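Local structure of bifunctional protein PutA (5UR2) at residues B[830-835]-B[855-860]; B[515-520]-B[819-824]; B[771-776]-B[879-884]. The protein probably oxidises L-glutamate gamma-semialdehyde to L-glutamate with NAD(+), the second step of proline degradation, in one chain with a flavin-containing proline dehydrogenase barrel. One frame throughout, in Å; residues are numbered along the deposited sequence.

In the fold
Within the aldehyde dehydrogenase part of the chain, residues 515-520, at the end of strand 511-516, come first and wait 298 residues for 819-824, where contact 2 closes. Before that, the end of helix 761-773 opens contact 3, which closes only at strand 880-886; contacts 2 and 3 therefore cross. Contact 1 begins after contact 2 has closed and nests inside the loop of contact 3, bringing helix 825-841 against the 855-860 loop. Backbone bonds join that loop to both neighbours: Phe855 to Pro517 and Val822, Thr860 to Pro879 and Val881.

Contact 1: B[830-835]-B[855-860]; sequences RILGTI and FFAPPT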
ATOM      1  N   ARG B 830      15.560  -3.735 -41.314  1.00 26.40           N
ATOM      2  CA  ARG B 830      16.464  -3.978 -40.197  1.00 28.72           C
ATOM      3  C   ARG B 830      16.464  -5.455 -39.809  1.00 32.92           C
ATOM      4  O   ARG B 830      17.525  -6.060 -39.606  1.00 34.69           O
ATOM      5  CB  ARG B 830      16.059  -3.096 -39.013  1.00 27.55           C
ATOM      6  CG  ARG B 830      16.853  -3.340 -37.755  1.00 28.63           C
ATOM      7  CD  ARG B 830      16.358  -2.479 -36.590  1.00 33.89           C
ATOM      8  NE  ARG B 830      14.974  -2.755 -36.198  1.00 29.15           N
ATOM      9  CZ  ARG B 830      14.587  -3.869 -35.583  1.00 28.58           C
ATOM     10  NH1 ARG B 830      15.473  -4.812 -35.302  1.00 29.02           N
ATOM     11  NH2 ARG B 830      13.315  -4.043 -35.247  1.00 28.13           N
ATOM     12  N   ILE B 831      15.277  -6.057 -39.731  1.00 30.85           N
ATOM     13  CA  ILE B 831      15.168  -7.444 -39.301  1.00 33.85           C
ATOM     14  C   ILE B 831      15.776  -8.385 -40.333  1.00 33.45           C
ATOM     15  O   ILE B 831      16.519  -9.309 -39.981  1.00 36.60           O
ATOM     16  CB  ILE B 831      13.700  -7.790 -39.016  1.00 23.74           C
ATOM     17  CG1 ILE B 831      13.205  -6.986 -37.802  1.00 27.55           C
ATOM     18  CG2 ILE B 831      13.564  -9.291 -38.769  1.00 23.69           C
ATOM     19  CD1 ILE B 831      11.698  -6.998 -37.650  1.00 26.93           C
ATOM     20  N   LEU B 832      15.480  -8.175 -41.619  1.00 30.54           N
ATOM     21  CA  LEU B 832      16.102  -9.014 -42.642  1.00 33.62           C
ATOM     22  C   LEU B 832      17.620  -8.858 -42.647  1.00 34.30           C
ATOM     23  O   LEU B 832      18.340  -9.799 -42.999  1.00 36.40           O
ATOM     24  CB  LEU B 832      15.535  -8.698 -44.026  1.00 37.54           C
ATOM     25  CG  LEU B 832      14.451  -9.652 -44.525  1.00 38.31           C
ATOM     26  CD1 LEU B 832      13.205  -9.559 -43.678  1.00 25.96           C
ATOM     27  CD2 LEU B 832      14.159  -9.440 -46.008  1.00 38.07           C
ATOM     28  N   GLY B 833      18.123  -7.675 -42.298  1.00 30.72           N
ATOM     29  CA  GLY B 833      19.561  -7.518 -42.176  1.00 37.06           C
ATOM     30  C   GLY B 833      20.141  -8.331 -41.032  1.00 40.68           C
ATOM     31  O   GLY B 833      21.178  -8.982 -41.186  1.00 43.52           O
ATOM     32  N   THR B 834      19.469  -8.327 -39.877  1.00 36.07           N
ATOM     33  CA  THR B 834      19.915  -9.160 -38.766  1.00 36.25           C
ATOM     34  C   THR B 834      19.887 -10.635 -39.153  1.00 33.72           C
ATOM     35  O   THR B 834      20.814 -11.393 -38.837  1.00 33.22           O
ATOM     36  CB  THR B 834      19.028  -8.903 -37.546  1.00 37.39           C
ATOM     37  OG1 THR B 834      19.232  -7.564 -37.102  1.00 40.77           O
ATOM     38  CG2 THR B 834      19.374  -9.856 -36.403  1.00 32.30           C
ATOM     39  N   ILE B 835      18.834 -11.060 -39.852  1.00 34.31           N
ATOM     40  CA  ILE B 835      18.746 -12.452 -40.274  1.00 33.81           C
ATOM     41  C   ILE B 835      19.906 -12.793 -41.206  1.00 38.92           C
ATOM     42  O   ILE B 835      20.506 -13.872 -41.109  1.00 38.72           O
ATOM     43  CB  ILE B 835      17.386 -12.720 -40.936  1.00 32.02           C
ATOM     44  CG1 ILE B 835      16.261 -12.624 -39.906  1.00 31.52           C
ATOM     45  CG2 ILE B 835      17.375 -14.103 -41.600  1.00 28.86           C
ATOM     46  CD1 ILE B 835      14.873 -12.624 -40.523  1.00 27.67           C
ATOM     47  N   PHE B 855       5.020  -6.281 -45.231  1.00 25.72           N
ATOM     48  CA  PHE B 855       6.276  -6.386 -44.478  1.00 32.45           C
ATOM     49  C   PHE B 855       6.362  -7.720 -43.731  1.00 32.45           C
ATOM     50  O   PHE B 855       6.525  -7.795 -42.509  1.00 33.93           O
ATOM     51  CB  PHE B 855       6.420  -5.195 -43.529  1.00 33.06           C
ATOM     52  CG  PHE B 855       6.274  -3.858 -44.215  1.00 30.90           C
ATOM     53  CD1 PHE B 855       6.975  -3.589 -45.374  1.00 24.23           C
ATOM     54  CD2 PHE B 855       5.425  -2.887 -43.715  1.00 28.44           C
ATOM     55  CE1 PHE B 855       6.847  -2.360 -46.034  1.00 28.04           C
ATOM     56  CE2 PHE B 855       5.290  -1.660 -44.358  1.00 29.85           C
ATOM     57  CZ  PHE B 855       6.002  -1.397 -45.520  1.00 28.00           C
ATOM     58  N   PHE B 856       6.280  -8.795 -44.503  1.00 27.62           N
ATOM     59  CA  PHE B 856       6.222 -10.137 -43.933  1.00 33.10           C
ATOM     60  C   PHE B 856       7.647 -10.623 -43.721  1.00 31.29           C
ATOM     61  O   PHE B 856       8.296 -11.102 -44.652  1.00 35.71           O
ATOM     62  CB  PHE B 856       5.412 -11.067 -44.835  1.00 37.41           C
ATOM     63  CG  PHE B 856       3.975 -10.644 -44.978  1.00 36.18           C
ATOM     64  CD1 PHE B 856       3.047 -10.930 -43.984  1.00 26.61           C
ATOM     65  CD2 PHE B 856       3.566  -9.903 -46.082  1.00 33.75           C
ATOM     66  CE1 PHE B 856       1.738 -10.516 -44.099  1.00 22.02           C
ATOM     67  CE2 PHE B 856       2.252  -9.485 -46.204  1.00 29.93           C
ATOM     68  CZ  PHE B 856       1.332  -9.796 -45.204  1.00 25.48           C
ATOM     69  N   ALA B 857       8.151 -10.449 -42.512  1.00 23.31           N
ATOM     70  CA  ALA B 857       9.439 -11.042 -42.160  1.00 37.04           C
ATOM     71  C   ALA B 857       9.233 -12.500 -41.729  1.00 31.55           C
ATOM     72  O   ALA B 857       8.231 -12.817 -41.085  1.00 26.67           O
ATOM     73  CB  ALA B 857      10.131 -10.239 -41.045  1.00 25.72           C
ATOM     74  N   PRO B 858      10.136 -13.408 -42.092  1.00 24.18           N
ATOM     75  CA  PRO B 858       9.904 -14.835 -41.837  1.00 24.14           C
ATOM     76  C   PRO B 858      10.238 -15.215 -40.409  1.00 30.08           C
ATOM     77  O   PRO B 858      11.207 -14.709 -39.828  1.00 30.76           O
ATOM     78  CB  PRO B 858      10.864 -15.521 -42.816  1.00 25.57           C
ATOM     79  CG  PRO B 858      12.017 -14.550 -42.915  1.00 28.03           C
ATOM     80  CD  PRO B 858      11.400 -13.169 -42.813  1.00 25.05           C
ATOM     81  N   PRO B 859       9.486 -16.139 -39.814  1.00 28.61           N
ATOM     82  CA  PRO B 859       9.906 -16.693 -38.524  1.00 25.97           C
ATOM     83  C   PRO B 859      11.168 -17.520 -38.729  1.00 28.89           C
ATOM     84  O   PRO B 859      11.213 -18.396 -39.598  1.00 31.46           O
ATOM     85  CB  PRO B 859       8.716 -17.562 -38.104  1.00 28.78           C
ATOM     86  CG  PRO B 859       8.117 -18.003 -39.422  1.00 30.04           C
ATOM     87  CD  PRO B 859       8.311 -16.836 -40.368  1.00 27.94           C
ATOM     88  N   THR B 860      12.197 -17.228 -37.930  1.00 27.21           N
ATOM     89  CA  THR B 860      13.543 -17.749 -38.143  1.00 25.27           C
ATOM     90  C   THR B 860      14.126 -18.240 -36.825  1.00 28.50           C
ATOM     91  O   THR B 860      14.076 -17.519 -35.824  1.00 26.93           O
ATOM     92  CB  THR B 860      14.444 -16.661 -38.742  1.00 30.29           C
ATOM     93  OG1 THR B 860      13.810 -16.099 -39.898  1.00 31.27           O
ATOM     94  CG2 THR B 860      15.806 -17.226 -39.125  1.00 27.88           C
TER
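Ile831 is the first residue of the helical segment 830-835 to meet the 855-860 loop, and it does so lightly: its CG2 branch lies 4.2 Å from Ala857 CB. The same branch also packs on Val880, while CD1 reaches Val822, so the loop borders a larger buried apolar cluster. One residue on, Leu832 starts less directly, but the end of its side chain swings in toward the loop. A single methyl, CD1, does the touching and serves two partners at once, standing 4.1 Å from both Ala857 CB and Pro858 CD. The leucine crosses the proline ring at about a right angle, and both residues remain partly accessible to solvent, which makes this the outer margin of the contact.

The setting is an alpha/beta arrangement within the aldehyde dehydrogenase fold: helix 825-841 leads into strand 843-847, and the loop then carries the chain to strand 860-863, antiparallel to it. A helical turn beyond Ile831, Ile835, also buried, faces the loop again. Its CG1 is anti to the carbonyl carbon (chi1 -68°) and the chain beyond is extended, which sends CD1 out to meet Pro858 CG tip to tip at 4.2 Å. The same methyl lies 3.7 Å from Thr860 OG1, a contact without a polar bond. That hydroxyl is already engaged within its own segment, donating to Pro858 O at 3.0 Å from well above the carbonyl plane, 61° out of it. Lys847, on strand 843-847, touches Ile835, Pro858 and Thr860 alike.

Contact 2: B[515-520]-B[819-824]; sequences VNPSQS and MGPVVD
Pro517 and Pro821 illustrate how two prolines can join loops without a polar bond between them. Ring carbon Pro821 CB rests 3.3 Å from Pro517 O, while the two rings approach each other at Pro517 CB and Pro821 CG, 4.0 Å apart. Pro517 in turn sets its CB against two carbonyl oxygens of the 819-824 segment, with Val823 O at 3.4 Å and Val822 O at 3.6 Å. With OG anti to the carbonyl carbon (chi1 -60°), Ser518 lays its hydroxyl alongside Pro821 CG and CD, 3.4 Å from each. The serine's polar partner is elsewhere, the backbone N of Ala812.

What sets these groups in place is the tight form of the 515-520 segment. A type I beta turn from Asn516 to Gln519 is reinforced by an Asx turn, in which Ser518 N donates to Asn516 OD1 over 2.8 Å, with the donor tilted 28° from the carbonyl plane. The amide end of Asn516 is held in turn by Gln522 OE1. Across the contact, Val823 O accepts from Arg514 NH2.

The turn hangs from strand 511-516, outermost, within this chain, of a mixed sheet, and Asp824 closes the partner loop as N-cap of helix 825-841, with OD1 accepting from Ala827 N; the contact thus joins that strand to the start of the helix.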
ATOM      1  N   VAL B 515       0.909   3.427 -44.282  1.00 32.51           N
ATOM      2  CA  VAL B 515       0.413   2.368 -45.150  1.00 22.68           C
ATOM      3  C   VAL B 515      -0.028   1.161 -44.324  1.00 29.31           C
ATOM      4  O   VAL B 515       0.356   0.975 -43.163  1.00 28.96           O
ATOM      5  CB  VAL B 515       1.469   1.965 -46.201  1.00 29.69           C
ATOM      6  CG1 VAL B 515       1.842   3.156 -47.101  1.00 24.25           C
ATOM      7  CG2 VAL B 515       2.703   1.422 -45.522  1.00 25.42           C
ATOM      8  N   ASN B 516      -0.857   0.335 -44.941  1.00 23.31           N
ATOM      9  CA  ASN B 516      -1.264  -0.939 -44.383  1.00 25.42           C
ATOM     10  C   ASN B 516      -0.059  -1.861 -44.397  1.00 29.33           C
ATOM     11  O   ASN B 516       0.437  -2.190 -45.486  1.00 27.41           O
ATOM     12  CB  ASN B 516      -2.426  -1.507 -45.194  1.00 21.78           C
ATOM     13  CG  ASN B 516      -2.923  -2.843 -44.670  1.00 27.07           C
ATOM     14  OD1 ASN B 516      -2.200  -3.586 -44.010  1.00 27.90           O
ATOM     15  ND2 ASN B 516      -4.174  -3.159 -44.981  1.00 25.98           N
ATOM     16  N   PRO B 517       0.470  -2.269 -43.240  1.00 29.23           N
ATOM     17  CA  PRO B 517       1.698  -3.081 -43.248  1.00 29.50           C
ATOM     18  C   PRO B 517       1.500  -4.476 -43.829  1.00 30.40           C
ATOM     19  O   PRO B 517       2.504  -5.128 -44.148  1.00 24.85           O
ATOM     20  CB  PRO B 517       2.098  -3.130 -41.769  1.00 33.59           C
ATOM     21  CG  PRO B 517       0.783  -2.957 -41.030  1.00 32.59           C
ATOM     22  CD  PRO B 517      -0.010  -1.989 -41.875  1.00 28.51           C
ATOM     23  N   SER B 518       0.250  -4.958 -43.953  1.00 26.81           N
ATOM     24  CA  SER B 518      -0.060  -6.208 -44.651  1.00 22.82           C
ATOM     25  C   SER B 518      -0.218  -6.023 -46.153  1.00 27.88           C
ATOM     26  O   SER B 518      -0.323  -7.017 -46.885  1.00 28.00           O
ATOM     27  CB  SER B 518      -1.365  -6.828 -44.137  1.00 23.67           C
ATOM     28  OG  SER B 518      -1.307  -7.123 -42.763  1.00 26.78           O
ATOM     29  N   GLN B 519      -0.309  -4.784 -46.617  1.00 22.83           N
ATOM     30  CA  GLN B 519      -0.556  -4.516 -48.025  1.00 31.66           C
ATOM     31  C   GLN B 519      -0.072  -3.107 -48.304  1.00 32.34           C
ATOM     32  O   GLN B 519      -0.866  -2.154 -48.290  1.00 32.85           O
ATOM     33  CB  GLN B 519      -2.039  -4.688 -48.360  1.00 31.51           C
ATOM     34  CG  GLN B 519      -2.326  -4.626 -49.845  1.00 40.55           C
ATOM     35  CD  GLN B 519      -3.800  -4.618 -50.165  1.00 48.35           C
ATOM     36  OE1 GLN B 519      -4.596  -5.317 -49.528  1.00 46.74           O
ATOM     37  NE2 GLN B 519      -4.178  -3.823 -51.165  1.00 49.90           N
ATOM     38  N   SER B 520       1.237  -2.973 -48.522  1.00 33.15           N
ATOM     39  CA  SER B 520       1.916  -1.698 -48.330  1.00 37.32           C
ATOM     40  C   SER B 520       1.614  -0.681 -49.421  1.00 36.63           C
ATOM     41  O   SER B 520       2.114   0.444 -49.321  1.00 36.06           O
ATOM     42  CB  SER B 520       3.433  -1.911 -48.232  1.00 36.43           C
ATOM     43  OG  SER B 520       3.926  -2.696 -49.312  1.00 41.40           O
ATOM     44  N   MET B 819       0.920 -15.393 -37.579  1.00 20.60           N
ATOM     45  CA  MET B 819       1.594 -14.107 -37.562  1.00 22.41           C
ATOM     46  C   MET B 819       1.290 -13.340 -38.845  1.00 26.51           C
ATOM     47  O   MET B 819       1.020 -13.933 -39.902  1.00 28.50           O
ATOM     48  CB  MET B 819       3.108 -14.251 -37.345  1.00 24.23           C
ATOM     49  CG  MET B 819       3.779 -15.354 -38.099  1.00 33.24           C
ATOM     50  SD  MET B 819       5.526 -15.526 -37.621  1.00 28.76           S
ATOM     51  CE  MET B 819       6.253 -14.126 -38.462  1.00 31.33           C
ATOM     52  N   GLY B 820       1.288 -12.010 -38.723  1.00 22.50           N
ATOM     53  CA  GLY B 820       1.198 -11.124 -39.860  1.00 22.08           C
ATOM     54  C   GLY B 820       2.521 -10.431 -40.107  1.00 23.32           C
ATOM     55  O   GLY B 820       3.581 -10.962 -39.776  1.00 25.45           O
ATOM     56  N   PRO B 821       2.484  -9.215 -40.643  1.00 23.86           N
ATOM     57  CA  PRO B 821       3.721  -8.500 -40.984  1.00 24.35           C
ATOM     58  C   PRO B 821       4.303  -7.758 -39.784  1.00 23.67           C
ATOM     59  O   PRO B 821       3.654  -7.588 -38.759  1.00 22.38           O
ATOM     60  CB  PRO B 821       3.255  -7.516 -42.066  1.00 21.31           C
ATOM     61  CG  PRO B 821       1.850  -7.132 -41.570  1.00 20.68           C
ATOM     62  CD  PRO B 821       1.277  -8.420 -40.943  1.00 20.27           C
ATOM     63  N   VAL B 822       5.554  -7.296 -39.930  1.00 25.76           N
ATOM     64  CA  VAL B 822       6.112  -6.375 -38.936  1.00 24.67           C
ATOM     65  C   VAL B 822       5.676  -4.958 -39.303  1.00 23.56           C
ATOM     66  O   VAL B 822       5.032  -4.748 -40.333  1.00 26.47           O
ATOM     67  CB  VAL B 822       7.648  -6.475 -38.817  1.00 33.59           C
ATOM     68  CG1 VAL B 822       8.066  -7.822 -38.215  1.00 21.10           C
ATOM     69  CG2 VAL B 822       8.331  -6.208 -40.171  1.00 22.01           C
ATOM     70  N   VAL B 823       6.029  -3.976 -38.471  1.00 27.48           N
ATOM     71  CA  VAL B 823       5.252  -2.736 -38.416  1.00 28.57           C
ATOM     72  C   VAL B 823       5.465  -1.859 -39.656  1.00 29.38           C
ATOM     73  O   VAL B 823       4.500  -1.312 -40.199  1.00 27.27           O
ATOM     74  CB  VAL B 823       5.562  -1.973 -37.112  1.00 24.79           C
ATOM     75  CG1 VAL B 823       7.002  -1.483 -37.088  1.00 25.27           C
ATOM     76  CG2 VAL B 823       4.633  -0.802 -36.983  1.00 21.53           C
ATOM     77  N   ASP B 824       6.706  -1.711 -40.136  1.00 30.20           N
ATOM     78  CA  ASP B 824       6.974  -0.786 -41.240  1.00 33.41           C
ATOM     79  C   ASP B 824       8.237  -1.215 -41.988  1.00 28.88           C
ATOM     80  O   ASP B 824       8.920  -2.172 -41.608  1.00 29.50           O
ATOM     81  CB  ASP B 824       7.065   0.682 -40.757  1.00 24.60           C
ATOM     82  CG  ASP B 824       8.197   0.926 -39.736  1.00 32.40           C
ATOM     83  OD1 ASP B 824       9.103   0.071 -39.574  1.00 28.37           O
ATOM     84  OD2 ASP B 824       8.176   2.003 -39.091  1.00 37.37           O
TER

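Contact 3: B[771-776]-B[879-884]; sequences SAFGFS and PVVAVI
Ala772 and Val881 meet at the tight end of this buried contact, where Ala772 CB and Val881 CG2 approach to 3.4 Å, closer than two carbons usually come. The valine puts CG1 anti to its backbone nitrogen (chi1 176°), which leaves CG2 as the branch facing the helix. That methyl also comes within 4.0 Å of Phe773 CZ, approaching the ring obliquely. Phe773 is held from several directions: Ala772 CB from its own helix sits over the centre of one face, 4.2 Å above the plane, while the main chain of Pro879 occupies the ring edge. There Phe773 CE1 lies 3.6 Å from Pro879 O, near the ring plane, and Phe773 CD1 lies 3.9 Å from Pro879 CB.

Helix 761-773 forms the crossover between parallel strands 751-755 and 783-789, a beta-alpha-beta unit, and strand 880-886 runs parallel beside 783-789; the contact therefore lays the end of the crossover helix on the neighbouring strand of its sheet. The chain leaving this helix continues to Cys780, predicted as an active-site residue, as expected for the aldehyde dehydrogenase family.

Past Gly774 the chain doubles back, Ser776 N bonding to Phe773 O. Here only the side chains are loose, though still buried: those of Ser776 and Pro879 come no nearer than 4.5 Å, CB to CB. Ser776 O, though, packs closely on the proline ring, 3.4 Å from Pro879 CD and 3.1 Å from Pro879 N, which has no hydrogen to give. The Ser776 hydroxyl is hydrogen-bonded to Gly820 O, and Met819 packs against both residues.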
ATOM      1  N   SER B 771       5.250 -17.376 -27.420  1.00 25.68           N
ATOM      2  CA  SER B 771       6.066 -16.306 -26.831  1.00 23.30           C
ATOM      3  C   SER B 771       7.037 -15.695 -27.845  1.00 25.41           C
ATOM      4  O   SER B 771       7.357 -14.496 -27.765  1.00 21.95           O
ATOM      5  CB  SER B 771       6.835 -16.831 -25.612  1.00 25.26           C
ATOM      6  OG  SER B 771       5.972 -17.237 -24.553  1.00 23.76           O
ATOM      7  N   ALA B 772       7.536 -16.504 -28.785  1.00 24.29           N
ATOM      8  CA  ALA B 772       8.519 -16.055 -29.761  1.00 27.32           C
ATOM      9  C   ALA B 772       7.891 -15.445 -31.007  1.00 33.90           C
ATOM     10  O   ALA B 772       8.424 -14.469 -31.541  1.00 37.11           O
ATOM     11  CB  ALA B 772       9.421 -17.218 -30.177  1.00 29.58           C
ATOM     12  N   PHE B 773       6.775 -16.000 -31.497  1.00 26.46           N
ATOM     13  CA  PHE B 773       6.238 -15.582 -32.782  1.00 22.00           C
ATOM     14  C   PHE B 773       4.888 -14.868 -32.689  1.00 23.90           C
ATOM     15  O   PHE B 773       4.440 -14.298 -33.687  1.00 25.29           O
ATOM     16  CB  PHE B 773       6.140 -16.796 -33.731  1.00 22.13           C
ATOM     17  CG  PHE B 773       7.483 -17.446 -34.030  1.00 24.89           C
ATOM     18  CD1 PHE B 773       8.569 -16.677 -34.447  1.00 26.19           C
ATOM     19  CD2 PHE B 773       7.665 -18.819 -33.876  1.00 24.70           C
ATOM     20  CE1 PHE B 773       9.808 -17.265 -34.722  1.00 28.98           C
ATOM     21  CE2 PHE B 773       8.913 -19.414 -34.145  1.00 21.41           C
ATOM     22  CZ  PHE B 773       9.978 -18.634 -34.576  1.00 21.84           C
ATOM     23  N   GLY B 774       4.247 -14.844 -31.525  1.00 24.07           N
ATOM     24  CA  GLY B 774       3.081 -13.997 -31.330  1.00 23.95           C
ATOM     25  C   GLY B 774       3.369 -12.540 -31.664  1.00 26.00           C
ATOM     26  O   GLY B 774       4.384 -11.998 -31.216  1.00 26.76           O
ATOM     27  N   PHE B 775       2.487 -11.917 -32.462  1.00 25.77           N
ATOM     28  CA  PHE B 775       2.657 -10.604 -33.094  1.00 23.24           C
ATOM     29  C   PHE B 775       4.050 -10.486 -33.708  1.00 22.74           C
ATOM     30  O   PHE B 775       4.690  -9.426 -33.655  1.00 21.42           O
ATOM     31  CB  PHE B 775       2.363  -9.454 -32.121  1.00 20.85           C
ATOM     32  CG  PHE B 775       2.170  -8.123 -32.808  1.00 27.01           C
ATOM     33  CD1 PHE B 775       1.587  -8.058 -34.073  1.00 27.52           C
ATOM     34  CD2 PHE B 775       2.583  -6.937 -32.201  1.00 25.01           C
ATOM     35  CE1 PHE B 775       1.420  -6.823 -34.740  1.00 21.74           C
ATOM     36  CE2 PHE B 775       2.428  -5.706 -32.848  1.00 23.02           C
ATOM     37  CZ  PHE B 775       1.843  -5.647 -34.121  1.00 27.56           C
ATOM     38  N   SER B 776       4.518 -11.591 -34.293  1.00 21.54           N
ATOM     39  CA  SER B 776       5.786 -11.635 -35.012  1.00 27.44           C
ATOM     40  C   SER B 776       6.936 -11.167 -34.127  1.00 26.68           C
ATOM     41  O   SER B 776       7.858 -10.496 -34.584  1.00 27.98           O
ATOM     42  CB  SER B 776       5.710 -10.819 -36.302  1.00 33.00           C
ATOM     43  OG  SER B 776       4.627 -11.269 -37.107  1.00 34.66           O
ATOM     44  N   PRO B 879      10.575 -11.715 -35.583  1.00 32.57           N
ATOM     45  CA  PRO B 879      10.340 -13.159 -35.397  1.00 27.78           C
ATOM     46  C   PRO B 879      11.625 -13.973 -35.544  1.00 26.81           C
ATOM     47  O   PRO B 879      11.775 -14.794 -36.451  1.00 29.41           O
ATOM     48  CB  PRO B 879       9.310 -13.462 -36.495  1.00 23.78           C
ATOM     49  CG  PRO B 879       9.670 -12.517 -37.598  1.00 21.86           C
ATOM     50  CD  PRO B 879      10.164 -11.250 -36.922  1.00 21.64           C
ATOM     51  N   VAL B 880      12.571 -13.734 -34.638  1.00 24.22           N
ATOM     52  CA  VAL B 880      13.931 -14.263 -34.733  1.00 28.16           C
ATOM     53  C   VAL B 880      14.319 -14.828 -33.372  1.00 31.15           C
ATOM     54  O   VAL B 880      14.334 -14.097 -32.375  1.00 31.13           O
ATOM     55  CB  VAL B 880      14.927 -13.176 -35.186  1.00 27.93           C
ATOM     56  CG1 VAL B 880      16.372 -13.713 -35.286  1.00 24.16           C
ATOM     57  CG2 VAL B 880      14.493 -12.594 -36.531  1.00 30.94           C
ATOM     58  N   VAL B 881      14.609 -16.125 -33.324  1.00 27.47           N
ATOM     59  CA  VAL B 881      14.889 -16.834 -32.081  1.00 25.24           C
ATOM     60  C   VAL B 881      16.303 -17.400 -32.123  1.00 33.27           C
ATOM     61  O   VAL B 881      16.708 -18.011 -33.122  1.00 32.25           O
ATOM     62  CB  VAL B 881      13.884 -17.975 -31.838  1.00 28.67           C
ATOM     63  CG1 VAL B 881      14.270 -18.771 -30.583  1.00 22.57           C
ATOM     64  CG2 VAL B 881      12.473 -17.417 -31.749  1.00 29.17           C
ATOM     65  N   ALA B 882      17.027 -17.253 -31.012  1.00 29.00           N
ATOM     66  CA  ALA B 882      18.325 -17.894 -30.827  1.00 25.49           C
ATOM     67  C   ALA B 882      18.165 -19.034 -29.828  1.00 28.36           C
ATOM     68  O   ALA B 882      17.843 -18.793 -28.657  1.00 30.78           O
ATOM     69  CB  ALA B 882      19.369 -16.885 -30.332  1.00 24.71           C
ATOM     70  N   VAL B 883      18.389 -20.267 -30.284  1.00 30.32           N
ATOM     71  CA  VAL B 883      18.383 -21.441 -29.409  1.00 32.96           C
ATOM     72  C   VAL B 883      19.797 -21.639 -28.868  1.00 33.83           C
ATOM     73  O   VAL B 883      20.756 -21.744 -29.639  1.00 32.34           O
ATOM     74  CB  VAL B 883      17.900 -22.696 -30.155  1.00 25.98           C
ATOM     75  CG1 VAL B 883      17.954 -23.908 -29.238  1.00 29.82           C
ATOM     76  CG2 VAL B 883      16.495 -22.509 -30.667  1.00 25.95           C
ATOM     77  N   ILE B 884      19.936 -21.674 -27.543  1.00 35.00           N
ATOM     78  CA  ILE B 884      21.244 -21.692 -26.884  1.00 32.47           C
ATOM     79  C   ILE B 884      21.365 -22.962 -26.060  1.00 30.16           C
ATOM     80  O   ILE B 884      20.459 -23.296 -25.290  1.00 27.39           O
ATOM     81  CB  ILE B 884      21.451 -20.459 -25.983  1.00 29.35           C
ATOM     82  CG1 ILE B 884      21.208 -19.166 -26.761  1.00 29.76           C
ATOM     83  CG2 ILE B 884      22.851 -20.464 -25.382  1.00 31.25           C
ATOM     84  CD1 ILE B 884      21.148 -17.933 -25.870  1.00 32.70           C
TER